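Local coordinates for protein aldehyde dehydrogenase (PDB 6K0Z) that catalyses the NAD+-dependent oxidation of 4,4'-diaponeurosporen-4-al to 4,4'-diaponeurosporenoic acid, a step in making the carotenoid staphyloxanthin, at residues Val293-Tyr298 and Asp321-Glu326; Tyr56-Lys61 and Glu148-Val153; Gln249-Pro254 and Glu343-Ile348; Ala68-Ile73 and Phe121-Gln126. The protein carries 1 engineered substitution. One frame throughout, in Å; residues are numbered along the deposited sequence.

Interaction 1: residues Val293-Tyr298 and Asp321-Glu326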
loop_
_atom_site.group_PDB
_atom_site.type_symbol
_atom_site.label_atom_id
_atom_site.label_comp_id
_atom_site.label_asym_id
_atom_site.label_seq_id
_atom_site.Cartn_x
_atom_site.Cartn_y
_atom_site.Cartn_z
ATOM N N VAL A 293 26.291 8.016 17.090
ATOM C CA VAL A 293 26.685 8.408 15.740
ATOM C C VAL A 293 27.423 9.737 15.689
ATOM O O VAL A 293 28.182 9.976 14.745
ATOM C CB VAL A 293 25.456 8.465 14.806
ATOM C CG1 VAL A 293 24.666 9.748 15.036
ATOM C CG2 VAL A 293 25.895 8.386 13.349
ATOM N N ASN A 294 27.227 10.617 16.668
ATOM C CA ASN A 294 27.661 11.987 16.449
ATOM C C ASN A 294 27.672 12.771 17.752
ATOM O O ASN A 294 26.978 12.440 18.718
ATOM C CB ASN A 294 26.759 12.686 15.420
ATOM C CG ASN A 294 27.344 13.993 14.913
ATOM O OD1 ASN A 294 26.610 14.876 14.458
ATOM N ND2 ASN A 294 28.673 14.121 14.970
ATOM N N LEU A 295 28.485 13.829 17.737
ATOM C CA LEU A 295 28.557 14.802 18.820
ATOM C C LEU A 295 27.192 15.399 19.146
ATOM O O LEU A 295 26.877 15.644 20.317
ATOM C CB LEU A 295 29.544 15.896 18.414
ATOM C CG LEU A 295 29.910 17.067 19.310
ATOM C CD1 LEU A 295 30.576 16.571 20.585
ATOM C CD2 LEU A 295 30.821 18.008 18.521
ATOM N N LYS A 296 26.370 15.659 18.127
ATOM C CA LYS A 296 25.086 16.300 18.386
ATOM C C LYS A 296 24.111 15.328 19.035
ATOM O O LYS A 296 23.484 15.648 20.052
ATOM C CB LYS A 296 24.506 16.879 17.098
ATOM C CG LYS A 296 24.965 18.308 16.778
ATOM C CD LYS A 296 24.754 19.287 17.944
ATOM C CE LYS A 296 26.030 19.536 18.766
ATOM N NZ LYS A 296 25.770 20.463 19.900
ATOM N N HIS A 297 23.963 14.136 18.461
ATOM C CA HIS A 297 23.166 13.119 19.134
ATOM C C HIS A 297 23.715 12.823 20.520
ATOM O O HIS A 297 22.947 12.531 21.446
ATOM C CB HIS A 297 23.122 11.854 18.288
ATOM C CG HIS A 297 22.333 12.012 17.032
ATOM N ND1 HIS A 297 21.182 11.297 16.782
ATOM C CD2 HIS A 297 22.507 12.827 15.965
ATOM C CE1 HIS A 297 20.693 11.651 15.606
ATOM N NE2 HIS A 297 21.478 12.579 15.090
ATOM N N TYR A 298 25.037 12.915 20.677
ATOM C CA TYR A 298 25.666 12.718 21.977
ATOM C C TYR A 298 25.215 13.781 22.970
ATOM O O TYR A 298 24.642 13.467 24.019
ATOM C CB TYR A 298 27.186 12.734 21.814
ATOM C CG TYR A 298 27.959 12.494 23.088
ATOM C CD1 TYR A 298 27.922 11.261 23.725
ATOM C CD2 TYR A 298 28.739 13.497 23.644
ATOM C CE1 TYR A 298 28.637 11.038 24.884
ATOM C CE2 TYR A 298 29.451 13.286 24.799
ATOM C CZ TYR A 298 29.400 12.057 25.416
ATOM O OH TYR A 298 30.123 11.865 26.571
ATOM N N ASP A 321 35.003 12.164 23.735
ATOM C CA ASP A 321 35.941 12.008 22.630
ATOM C C ASP A 321 35.659 10.778 21.779
ATOM O O ASP A 321 35.944 10.793 20.577
ATOM C CB ASP A 321 37.370 11.974 23.159
ATOM C CG ASP A 321 37.866 13.348 23.532
ATOM O OD1 ASP A 321 37.007 14.209 23.830
ATOM O OD2 ASP A 321 39.097 13.568 23.520
ATOM N N GLU A 322 35.118 9.708 22.360
ATOM C CA GLU A 322 34.704 8.558 21.567
ATOM C C GLU A 322 33.189 8.374 21.570
ATOM O O GLU A 322 32.695 7.294 21.226
ATOM C CB GLU A 322 35.412 7.286 22.040
ATOM C CG GLU A 322 35.015 6.793 23.409
ATOM C CD GLU A 322 35.646 5.450 23.726
ATOM O OE1 GLU A 322 36.128 4.780 22.784
ATOM O OE2 GLU A 322 35.664 5.068 24.913
ATOM N N ARG A 323 32.446 9.423 21.932
ATOM C CA ARG A 323 30.984 9.423 21.884
ATOM C C ARG A 323 30.416 8.217 22.623
ATOM O O ARG A 323 29.552 7.493 22.124
ATOM C CB ARG A 323 30.486 9.467 20.441
ATOM C CG ARG A 323 31.255 10.432 19.566
ATOM C CD ARG A 323 31.027 11.870 19.993
ATOM N NE ARG A 323 32.232 12.685 19.835
ATOM C CZ ARG A 323 32.677 13.174 18.679
ATOM N NH1 ARG A 323 33.785 13.902 18.664
ATOM N NH2 ARG A 323 32.023 12.942 17.543
ATOM N N TYR A 324 30.928 7.999 23.828
ATOM C CA TYR A 324 30.534 6.859 24.639
ATOM C C TYR A 324 29.405 7.244 25.579
ATOM O O TYR A 324 29.465 8.288 26.231
ATOM C CB TYR A 324 31.715 6.343 25.453
ATOM C CG TYR A 324 31.354 5.198 26.363
ATOM C CD1 TYR A 324 31.053 3.945 25.843
ATOM C CD2 TYR A 324 31.322 5.361 27.739
ATOM C CE1 TYR A 324 30.727 2.887 26.669
ATOM C CE2 TYR A 324 30.999 4.307 28.576
ATOM C CZ TYR A 324 30.703 3.071 28.035
ATOM O OH TYR A 324 30.380 2.016 28.858
ATOM N N ILE A 325 28.379 6.403 25.639
ATOM C CA ILE A 325 27.379 6.458 26.696
ATOM C C ILE A 325 27.110 5.030 27.135
ATOM O O ILE A 325 26.907 4.148 26.294
ATOM C CB ILE A 325 26.073 7.132 26.250
ATOM C CG1 ILE A 325 26.356 8.503 25.643
ATOM C CG2 ILE A 325 25.130 7.261 27.432
ATOM C CD1 ILE A 325 25.129 9.347 25.464
ATOM N N GLU A 326 27.111 4.800 28.431
ATOM C CA GLU A 326 27.038 3.422 28.876
ATOM C C GLU A 326 25.594 2.990 29.056
ATOM O O GLU A 326 24.697 3.822 29.236
ATOM C CB GLU A 326 27.799 3.240 30.188
ATOM C CG GLU A 326 27.588 4.325 31.215
ATOM C CD GLU A 326 28.445 4.107 32.447
ATOM O OE1 GLU A 326 29.226 5.011 32.796
ATOM O OE2 GLU A 326 28.340 3.030 33.070
#

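Interaction 2: residues Tyr56-Lys61 and Glu148-Val153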
loop_
_atom_site.group_PDB
_atom_site.type_symbol
_atom_site.label_atom_id
_atom_site.label_comp_id
_atom_site.label_asym_id
_atom_site.label_seq_id
_atom_site.Cartn_x
_atom_site.Cartn_y
_atom_site.Cartn_z
ATOM N N TYR A 56 32.583 0.979 11.627
ATOM C CA TYR A 56 33.255 1.179 12.905
ATOM C C TYR A 56 33.655 2.637 13.114
ATOM O O TYR A 56 33.525 3.150 14.230
ATOM C CB TYR A 56 34.474 0.266 13.041
ATOM C CG TYR A 56 35.166 0.446 14.380
ATOM C CD1 TYR A 56 34.744 -0.260 15.503
ATOM C CD2 TYR A 56 36.221 1.337 14.526
ATOM C CE1 TYR A 56 35.360 -0.092 16.730
ATOM C CE2 TYR A 56 36.843 1.513 15.750
ATOM C CZ TYR A 56 36.408 0.795 16.850
ATOM O OH TYR A 56 37.021 0.958 18.074
ATOM N N THR A 57 34.155 3.327 12.075
ATOM C CA THR A 57 34.561 4.714 12.294
ATOM C C THR A 57 33.360 5.642 12.448
ATOM O O THR A 57 33.466 6.692 13.092
ATOM C CB THR A 57 35.465 5.245 11.171
ATOM O OG1 THR A 57 34.672 5.608 10.029
ATOM C CG2 THR A 57 36.581 4.285 10.798
ATOM N N ASP A 58 32.217 5.288 11.865
ATOM C CA ASP A 58 31.037 6.140 11.964
ATOM C C ASP A 58 30.164 5.815 13.168
ATOM O O ASP A 58 29.579 6.733 13.759
ATOM C CB ASP A 58 30.192 6.034 10.692
ATOM C CG ASP A 58 30.865 6.663 9.489
ATOM O OD1 ASP A 58 31.742 7.540 9.669
ATOM O OD2 ASP A 58 30.485 6.301 8.356
ATOM N N LEU A 59 30.063 4.536 13.547
ATOM C CA LEU A 59 29.145 4.113 14.599
ATOM C C LEU A 59 29.800 3.265 15.682
ATOM O O LEU A 59 29.081 2.697 16.515
ATOM C CB LEU A 59 27.972 3.334 14.002
ATOM C CG LEU A 59 27.051 4.107 13.065
ATOM C CD1 LEU A 59 26.269 3.144 12.192
ATOM C CD2 LEU A 59 26.118 4.945 13.896
ATOM N N GLY A 60 31.129 3.153 15.691
ATOM C CA GLY A 60 31.820 2.320 16.658
ATOM C C GLY A 60 31.307 0.896 16.638
ATOM O O GLY A 60 31.359 0.183 17.644
ATOM N N LYS A 61 30.798 0.476 15.487
ATOM C CA LYS A 61 30.101 -0.797 15.379
ATOM C C LYS A 61 31.109 -1.919 15.173
ATOM O O LYS A 61 31.814 -1.949 14.158
ATOM C CB LYS A 61 29.095 -0.746 14.234
ATOM C CG LYS A 61 27.919 -1.692 14.426
ATOM C CD LYS A 61 26.962 -1.678 13.246
ATOM C CE LYS A 61 26.024 -0.488 13.299
ATOM N NZ LYS A 61 24.717 -0.789 12.648
ATOM N N GLU A 148 24.185 11.320 5.292
ATOM C CA GLU A 148 25.480 11.971 5.400
ATOM C C GLU A 148 25.925 12.130 6.850
ATOM O O GLU A 148 26.972 12.737 7.103
ATOM C CB GLU A 148 25.461 13.335 4.698
ATOM C CG GLU A 148 24.741 14.441 5.460
ATOM C CD GLU A 148 24.902 15.824 4.806
ATOM O OE1 GLU A 148 24.317 16.803 5.331
ATOM O OE2 GLU A 148 25.608 15.938 3.772
ATOM N N LEU A 149 25.158 11.598 7.808
ATOM C CA LEU A 149 25.644 11.558 9.183
ATOM C C LEU A 149 26.686 10.466 9.362
ATOM O O LEU A 149 27.566 10.586 10.222
ATOM C CB LEU A 149 24.492 11.354 10.162
ATOM C CG LEU A 149 23.277 12.272 10.068
ATOM C CD1 LEU A 149 22.419 12.060 11.308
ATOM C CD2 LEU A 149 23.658 13.743 9.875
ATOM N N THR A 150 26.598 9.398 8.575
ATOM C CA THR A 150 27.636 8.379 8.507
ATOM C C THR A 150 28.361 8.532 7.175
ATOM O O THR A 150 28.103 7.770 6.233
ATOM C CB THR A 150 27.037 6.981 8.651
ATOM O OG1 THR A 150 26.069 6.773 7.617
ATOM C CG2 THR A 150 26.356 6.828 10.005
ATOM N N PRO A 151 29.280 9.498 7.066
ATOM C CA PRO A 151 29.765 9.903 5.732
ATOM C C PRO A 151 30.619 8.856 5.039
ATOM O O PRO A 151 30.510 8.684 3.817
ATOM C CB PRO A 151 30.568 11.183 6.028
ATOM C CG PRO A 151 30.229 11.555 7.470
ATOM C CD PRO A 151 29.907 10.271 8.147
ATOM N N ASN A 152 31.485 8.165 5.775
ATOM C CA ASN A 152 32.344 7.175 5.137
ATOM C C ASN A 152 31.538 5.973 4.670
ATOM O O ASN A 152 31.809 5.424 3.595
ATOM C CB ASN A 152 33.460 6.758 6.089
ATOM C CG ASN A 152 34.331 7.933 6.502
ATOM O OD1 ASN A 152 34.460 8.239 7.689
ATOM N ND2 ASN A 152 34.931 8.602 5.520
ATOM N N VAL A 153 30.529 5.565 5.444
ATOM C CA VAL A 153 29.619 4.530 4.961
ATOM C C VAL A 153 28.950 4.989 3.675
ATOM O O VAL A 153 28.847 4.227 2.705
ATOM C CB VAL A 153 28.581 4.167 6.035
ATOM C CG1 VAL A 153 27.584 3.197 5.457
ATOM C CG2 VAL A 153 29.255 3.552 7.231
#

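Interaction 3: residues Gln249-Pro254 and Glu343-Ile348. Engineered in segment 249-254: Ser251 (natural residue Cys).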
loop_
_atom_site.group_PDB
_atom_site.type_symbol
_atom_site.label_atom_id
_atom_site.label_comp_id
_atom_site.label_asym_id
_atom_site.label_seq_id
_atom_site.Cartn_x
_atom_site.Cartn_y
_atom_site.Cartn_z
ATOM N N GLN A 249 20.306 2.860 19.303
ATOM C CA GLN A 249 19.834 3.501 18.077
ATOM C C GLN A 249 19.145 2.526 17.125
ATOM O O GLN A 249 19.694 2.182 16.072
ATOM C CB GLN A 249 21.011 4.189 17.382
ATOM C CG GLN A 249 21.677 5.246 18.246
ATOM C CD GLN A 249 23.157 5.370 17.984
ATOM O OE1 GLN A 249 23.675 6.464 17.757
ATOM N NE2 GLN A 249 23.855 4.241 18.020
ATOM N N THR A 250 17.931 2.104 17.475
ATOM C CA THR A 250 17.189 1.115 16.696
ATOM C C THR A 250 15.707 1.417 16.836
ATOM O O THR A 250 15.175 1.364 17.948
ATOM C CB THR A 250 17.485 -0.309 17.188
ATOM O OG1 THR A 250 18.885 -0.453 17.454
ATOM C CG2 THR A 250 17.076 -1.326 16.148
ATOM N N SER A 251 15.040 1.712 15.716
ATOM C CA SER A 251 13.618 2.050 15.737
ATOM C C SER A 251 12.769 0.998 16.434
ATOM O O SER A 251 11.668 1.309 16.904
ATOM C CB SER A 251 13.088 2.232 14.311
ATOM O OG SER A 251 13.584 3.412 13.711
ATOM N N VAL A 252 13.246 -0.247 16.491
ATOM C CA VAL A 252 12.518 -1.321 17.147
ATOM C C VAL A 252 13.096 -1.670 18.509
ATOM O O VAL A 252 12.562 -2.559 19.185
ATOM C CB VAL A 252 12.468 -2.567 16.245
ATOM C CG1 VAL A 252 11.574 -2.300 15.056
ATOM C CG2 VAL A 252 13.860 -2.936 15.788
ATOM N N ALA A 253 14.167 -1.006 18.934
ATOM C CA ALA A 253 14.701 -1.256 20.261
ATOM C C ALA A 253 13.642 -0.947 21.316
ATOM O O ALA A 253 12.812 -0.053 21.131
ATOM C CB ALA A 253 15.938 -0.402 20.521
ATOM N N PRO A 254 13.633 -1.678 22.426
ATOM C CA PRO A 254 12.766 -1.278 23.542
ATOM C C PRO A 254 13.134 0.119 24.005
ATOM O O PRO A 254 14.266 0.382 24.412
ATOM C CB PRO A 254 13.046 -2.339 24.614
ATOM C CG PRO A 254 14.345 -2.971 24.220
ATOM C CD PRO A 254 14.407 -2.893 22.726
ATOM N N GLU A 343 11.241 10.042 21.573
ATOM C CA GLU A 343 11.898 8.769 21.303
ATOM C C GLU A 343 13.372 8.874 21.677
ATOM O O GLU A 343 14.080 9.759 21.187
ATOM C CB GLU A 343 11.732 8.405 19.831
ATOM C CG GLU A 343 12.405 7.110 19.398
ATOM C CD GLU A 343 12.193 6.812 17.916
ATOM O OE1 GLU A 343 12.262 7.764 17.111
ATOM O OE2 GLU A 343 11.958 5.633 17.553
ATOM N N ILE A 344 13.836 7.979 22.546
ATOM C CA ILE A 344 15.179 8.111 23.107
ATOM C C ILE A 344 16.233 7.874 22.038
ATOM O O ILE A 344 17.085 8.735 21.784
ATOM C CB ILE A 344 15.356 7.151 24.290
ATOM C CG1 ILE A 344 14.294 7.454 25.333
ATOM C CG2 ILE A 344 16.754 7.281 24.876
ATOM C CD1 ILE A 344 14.069 6.342 26.240
ATOM N N PHE A 345 16.189 6.699 21.403
ATOM C CA PHE A 345 17.140 6.307 20.358
ATOM C C PHE A 345 18.572 6.336 20.883
ATOM O O PHE A 345 19.475 6.918 20.274
ATOM C CB PHE A 345 16.997 7.187 19.119
ATOM C CG PHE A 345 17.098 6.434 17.824
ATOM C CD1 PHE A 345 16.110 5.535 17.450
ATOM C CD2 PHE A 345 18.160 6.646 16.965
ATOM C CE1 PHE A 345 16.192 4.849 16.252
ATOM C CE2 PHE A 345 18.245 5.968 15.767
ATOM C CZ PHE A 345 17.259 5.068 15.409
ATOM N N GLY A 346 18.770 5.697 22.028
ATOM C CA GLY A 346 20.047 5.698 22.687
ATOM C C GLY A 346 20.096 4.628 23.750
ATOM O O GLY A 346 19.173 3.821 23.892
ATOM N N PRO A 347 21.179 4.611 24.536
ATOM C CA PRO A 347 21.382 3.522 25.499
ATOM C C PRO A 347 20.739 3.762 26.859
ATOM O O PRO A 347 21.148 3.157 27.854
ATOM C CB PRO A 347 22.909 3.461 25.610
ATOM C CG PRO A 347 23.333 4.878 25.393
ATOM C CD PRO A 347 22.359 5.485 24.425
ATOM N N ILE A 348 19.733 4.626 26.928
ATOM C CA ILE A 348 19.030 4.906 28.176
ATOM C C ILE A 348 17.728 4.120 28.192
ATOM O O ILE A 348 16.932 4.210 27.249
ATOM C CB ILE A 348 18.754 6.407 28.331
ATOM C CG1 ILE A 348 20.042 7.201 28.133
ATOM C CG2 ILE A 348 18.148 6.666 29.686
ATOM C CD1 ILE A 348 19.831 8.540 27.466
#

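Interaction 4: residues Ala68-Ile73 and Phe121-Gln126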
loop_
_atom_site.group_PDB
_atom_site.type_symbol
_atom_site.label_atom_id
_atom_site.label_comp_id
_atom_site.label_asym_id
_atom_site.label_seq_id
_atom_site.Cartn_x
_atom_site.Cartn_y
_atom_site.Cartn_z
ATOM N N ALA A 68 26.454 -8.917 11.145
ATOM C CA ALA A 68 25.175 -9.603 11.256
ATOM C C ALA A 68 23.996 -8.689 10.935
ATOM O O ALA A 68 22.972 -9.162 10.433
ATOM C CB ALA A 68 25.027 -10.200 12.655
ATOM N N THR A 69 24.112 -7.389 11.207
ATOM C CA THR A 69 23.001 -6.461 11.018
ATOM C C THR A 69 23.006 -5.766 9.669
ATOM O O THR A 69 21.976 -5.199 9.282
ATOM C CB THR A 69 23.006 -5.379 12.104
ATOM O OG1 THR A 69 24.347 -4.941 12.338
ATOM C CG2 THR A 69 22.405 -5.899 13.394
ATOM N N GLU A 70 24.129 -5.775 8.959
ATOM C CA GLU A 70 24.285 -4.976 7.752
ATOM C C GLU A 70 24.752 -5.780 6.550
ATOM O O GLU A 70 24.276 -5.544 5.430
ATOM C CB GLU A 70 25.270 -3.828 8.014
ATOM C CG GLU A 70 24.977 -3.085 9.286
ATOM C CD GLU A 70 24.434 -1.697 9.006
ATOM O OE1 GLU A 70 24.543 -0.848 9.898
ATOM O OE2 GLU A 70 23.892 -1.471 7.904
ATOM N N ILE A 71 25.673 -6.721 6.743
ATOM C CA ILE A 71 26.245 -7.442 5.614
ATOM C C ILE A 71 25.592 -8.810 5.472
ATOM O O ILE A 71 25.083 -9.158 4.401
ATOM C CB ILE A 71 27.770 -7.570 5.759
ATOM C CG1 ILE A 71 28.388 -6.189 5.973
ATOM C CG2 ILE A 71 28.350 -8.245 4.537
ATOM C CD1 ILE A 71 29.895 -6.206 5.976
ATOM N N GLY A 72 25.604 -9.597 6.544
ATOM C CA GLY A 72 25.132 -10.967 6.432
ATOM C C GLY A 72 23.660 -11.039 6.088
ATOM O O GLY A 72 23.243 -11.839 5.247
ATOM N N ILE A 73 22.859 -10.186 6.723
ATOM C CA ILE A 73 21.416 -10.185 6.503
ATOM C C ILE A 73 21.084 -9.859 5.046
ATOM O O ILE A 73 20.122 -10.391 4.479
ATOM C CB ILE A 73 20.752 -9.198 7.478
ATOM C CG1 ILE A 73 19.231 -9.212 7.314
ATOM C CG2 ILE A 73 21.344 -7.795 7.300
ATOM C CD1 ILE A 73 18.576 -10.479 7.854
ATOM N N PHE A 121 20.797 6.920 9.266
ATOM C CA PHE A 121 22.176 6.847 9.745
ATOM C C PHE A 121 22.473 5.607 10.568
ATOM O O PHE A 121 23.643 5.251 10.702
ATOM C CB PHE A 121 22.525 8.075 10.600
ATOM C CG PHE A 121 21.962 8.024 12.009
ATOM C CD1 PHE A 121 22.622 7.342 13.026
ATOM C CD2 PHE A 121 20.792 8.693 12.320
ATOM C CE1 PHE A 121 22.104 7.297 14.310
ATOM C CE2 PHE A 121 20.273 8.660 13.605
ATOM C CZ PHE A 121 20.927 7.965 14.601
ATOM N N ASN A 122 21.463 4.983 11.176
ATOM C CA ASN A 122 21.737 4.043 12.255
ATOM C C ASN A 122 22.049 2.639 11.762
ATOM O O ASN A 122 22.857 1.938 12.384
ATOM C CB ASN A 122 20.559 4.015 13.227
ATOM C CG ASN A 122 19.277 3.599 12.560
ATOM O OD1 ASN A 122 18.959 4.056 11.460
ATOM N ND2 ASN A 122 18.525 2.723 13.220
ATOM N N TYR A 123 21.424 2.204 10.672
ATOM C CA TYR A 123 21.808 0.991 9.957
ATOM C C TYR A 123 22.089 1.412 8.526
ATOM O O TYR A 123 21.344 1.060 7.603
ATOM C CB TYR A 123 20.728 -0.084 10.011
ATOM C CG TYR A 123 20.591 -0.726 11.363
ATOM C CD1 TYR A 123 20.115 -0.003 12.448
ATOM C CD2 TYR A 123 20.924 -2.054 11.558
ATOM C CE1 TYR A 123 19.982 -0.583 13.687
ATOM C CE2 TYR A 123 20.792 -2.646 12.800
ATOM C CZ TYR A 123 20.322 -1.903 13.861
ATOM O OH TYR A 123 20.182 -2.469 15.107
ATOM N N PRO A 124 23.165 2.169 8.314
ATOM C CA PRO A 124 23.320 2.898 7.046
ATOM C C PRO A 124 23.386 2.000 5.836
ATOM O O PRO A 124 22.957 2.408 4.752
ATOM C CB PRO A 124 24.639 3.658 7.228
ATOM C CG PRO A 124 25.026 3.499 8.642
ATOM C CD PRO A 124 24.346 2.290 9.176
ATOM N N PHE A 125 23.929 0.795 5.983
ATOM C CA PHE A 125 24.084 -0.119 4.860
ATOM C C PHE A 125 22.847 -0.986 4.680
ATOM O O PHE A 125 22.332 -1.119 3.566
ATOM C CB PHE A 125 25.323 -0.992 5.075
ATOM C CG PHE A 125 25.745 -1.751 3.858
ATOM C CD1 PHE A 125 26.606 -1.177 2.936
ATOM C CD2 PHE A 125 25.290 -3.042 3.634
ATOM C CE1 PHE A 125 27.009 -1.878 1.809
ATOM C CE2 PHE A 125 25.686 -3.749 2.505
ATOM C CZ PHE A 125 26.545 -3.164 1.590
ATOM N N GLN A 126 22.377 -1.581 5.774
ATOM C CA GLN A 126 21.200 -2.438 5.737
ATOM C C GLN A 126 20.020 -1.745 5.057
ATOM O O GLN A 126 19.414 -2.289 4.127
ATOM C CB GLN A 126 20.863 -2.856 7.171
ATOM C CG GLN A 126 19.395 -3.108 7.465
ATOM C CD GLN A 126 18.935 -4.468 7.009
ATOM O OE1 GLN A 126 19.637 -5.160 6.267
ATOM N NE2 GLN A 126 17.743 -4.861 7.443
#

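Interaction 1: residues Val293-Tyr298 and Asp321-Glu326
The ring of Tyr298 slides beneath the backbone of Arg323, whose CA lies over one ring face at 4.0 Å from CD1, and continues onto the side chain of Ile325. The setting is an alpha/beta layer of the aldehyde dehydrogenase fold: the first turn of helix 295-307 packs against the entry of strand 324-330, which pairs in parallel with strand 348-354 in a mixed sheet. Asn294 holds the N-cap position, and the helix is under way at once, with Tyr298 N bonded to Asn294 O at 2.8 Å.

Tyr298 does most of the work on the helical side. Its CG stands anti to the backbone N (chi1 -178°), which sends the ring out across the start of the strand. There its CE1 comes within 3.5 Å of Ile325 CG1, the two side chains crossing at a slant, while the ring rim approaches Tyr324 O near the ring plane, CE1 to O 3.2 Å. Ile325 also reaches Leu301, Thr302 and Leu305 further along the same helix, so the tyrosine extends an apolar strip that the helix already presents to the strand.

Arg323 takes a different route. Its backbone has positive phi, its chain is bent at chi2 and chi3, and its NE is held by Glu320 O, just before the segment. The guanidinium therefore comes to lie by the helix start rather than extending away from it. Leu295 covers part of one face of that flat group: its CB sits toward the rim, 4.0 Å from Arg323 NH2.

Interaction 2: residues Tyr56-Lys61 and Glu148-Val153
The last turn of helix 48-59 meets the beginning of helix 151-164, the backbones approaching to 5.3 Å between the CA atoms of Asp58 and Thr150. At this junction Asp58, from a distant part of the chain, accepts a backbone N-H in the first turn of helix 151-164. Its OD2 takes the hydrogen bond from Val153 N at 3.0 Å, with an N-H...O angle of 162°, and the nitrogen meets the oxygen nearly along the C-O bond. Thr150 occupies the N-cap position of helix 151-164, yet its own side chain makes no capping bond.

The carboxylate is reached because CG of Asp58 lies anti to the carbonyl carbon (chi1 -69°), a direction that leads it straight to the opposing helix. Around it the fit is close: Val153 CG2 touches OD2 at 3.2 Å, and Pro151 CD lies 3.6 Å from OD1. The amide of Asn152 lies nearly parallel to the carboxylate, the planes 9° apart but offset, and presents its OD1 to Asp58 OD1 at 3.4 Å, a pairing of two acceptors. Thr57 comes up to the same amide at about a right angle, its OG1 making a weak bond back to Ala54 O. On the inner side, Leu59 CG rests 4.2 Å from Thr150 CG2, and both residues also pack on Pro124.

A carboxylate set here receives the N-H of Val153 and lies near the positive end of the helix dipole. Such surroundings would probably stabilise Asp58 in its ionised form, and they join two helix ends through one charged residue.

Interaction 3: residues Gln249-Pro254 and Glu343-Ile348
NE2 of Gln249, gripped by Asn246 O and more weakly by Arg291 O, ends a side chain whose inner carbons lie against Phe345. The partner OE1 is occupied as well, by Val293 N, so the amide is held at both ends, while CB lies 3.7 Å from ring atom CE2 of Phe345 and CG meets the Phe345 carbonyl O at 3.4 Å.

The larger overlap is between the phenyl ring and the backbone that leads to Ser251. Gln249 CA stands over the ring face, 3.8 Å from the centroid and 14° off the normal, a CH-pi contact. Thr250 N lies over that same face, 3.5 Å from CE1, and the next backbone nitrogen, of Ser251, approaches CE1 obliquely at 3.4 Å. Phe345 adopts a left-handed backbone conformation within the Glu-Ile-Phe-Gly-Pro run familiar from aldehyde dehydrogenases.

Ser251, an engineered replacement of the natural cysteine, is the predicted active-site position. It follows Thr250 in a type I turn closed by Ala253 N to Thr250 O at 2.8 Å. Its OG lies anti to the carbonyl carbon (chi1 -71°) and comes 3.9 Å from Phe345 CE1. Glu343 draws near the serine from another direction, its OE2 making a weak bond to Gly220 N.

Between the segments, then, the attraction is dispersive and CH-pi in kind, a broad ring laid against main chain, and the directional bonds of Gln249 run to other parts of the protein. The active-site loop is thus flanked by a nonpolar surface on the side of Phe345.

Interaction 4: residues Ala68-Ile73 and Phe121-Gln126
Hydrogen bonding centres on Glu70, whose OE2 takes Gln126 N at 2.6 Å with an N-H...O angle of 165°, close to the line of the C-O bond. Phe125 N also donates to OE2, weakly, at 3.0 Å and 128°. Gln126 opens helix 126-138, so a glutamate from another helix accepts N-H groups where this helix begins. A bend at chi2 (-109°) brings the carboxylate across to the loop.

Electrostatics act on the other oxygen: OE1 forms a salt bridge with Lys61, which also lies against the Tyr123 ring in a cation-pi contact. That buried positive charge probably favours the ionised carboxylate.

Van der Waals contacts fill in around it. Thr69 CB meets the edge of the Tyr123 ring, 3.6 Å from CE2, with the side chains roughly perpendicular. The Phe125 ring turns its edge to Glu70 O, CD2 to O 3.2 Å, and Ile73 CG2 approaches Gln126 OE1 at 3.3 Å.

Helix 63-89, with a wider pi-type turn at 68-71, thereby meets the loop that follows strand 104-118. Phe125 packs on Ile51 of helix 48-59 and Ile157 of helix 151-164, while Ala68 touches Phe464 of the second subunit.

In the fold
From the N terminus, 56-61 opens interaction 2, which closes only at 148-153; interaction 4, joining 68-73 to 121-126, lies wholly within that span. Much later 249-254 and 343-348 form interaction 3, and interaction 1 opens and closes between them. Two nested pairs thus follow one another in series, with no crossing. The first pair gathers helices 48-59, 63-89 and 151-164 around the loop after strand 104-118; the second joins the active-site loop, helix 295-307 and the sheet that holds strands 324-330 and 348-354. The pairs also touch: Val293 packs on Leu59 and Phe121, and Gln249 O probably bonds Asn122 ND2, linking the two sheet-bearing parts of the fold.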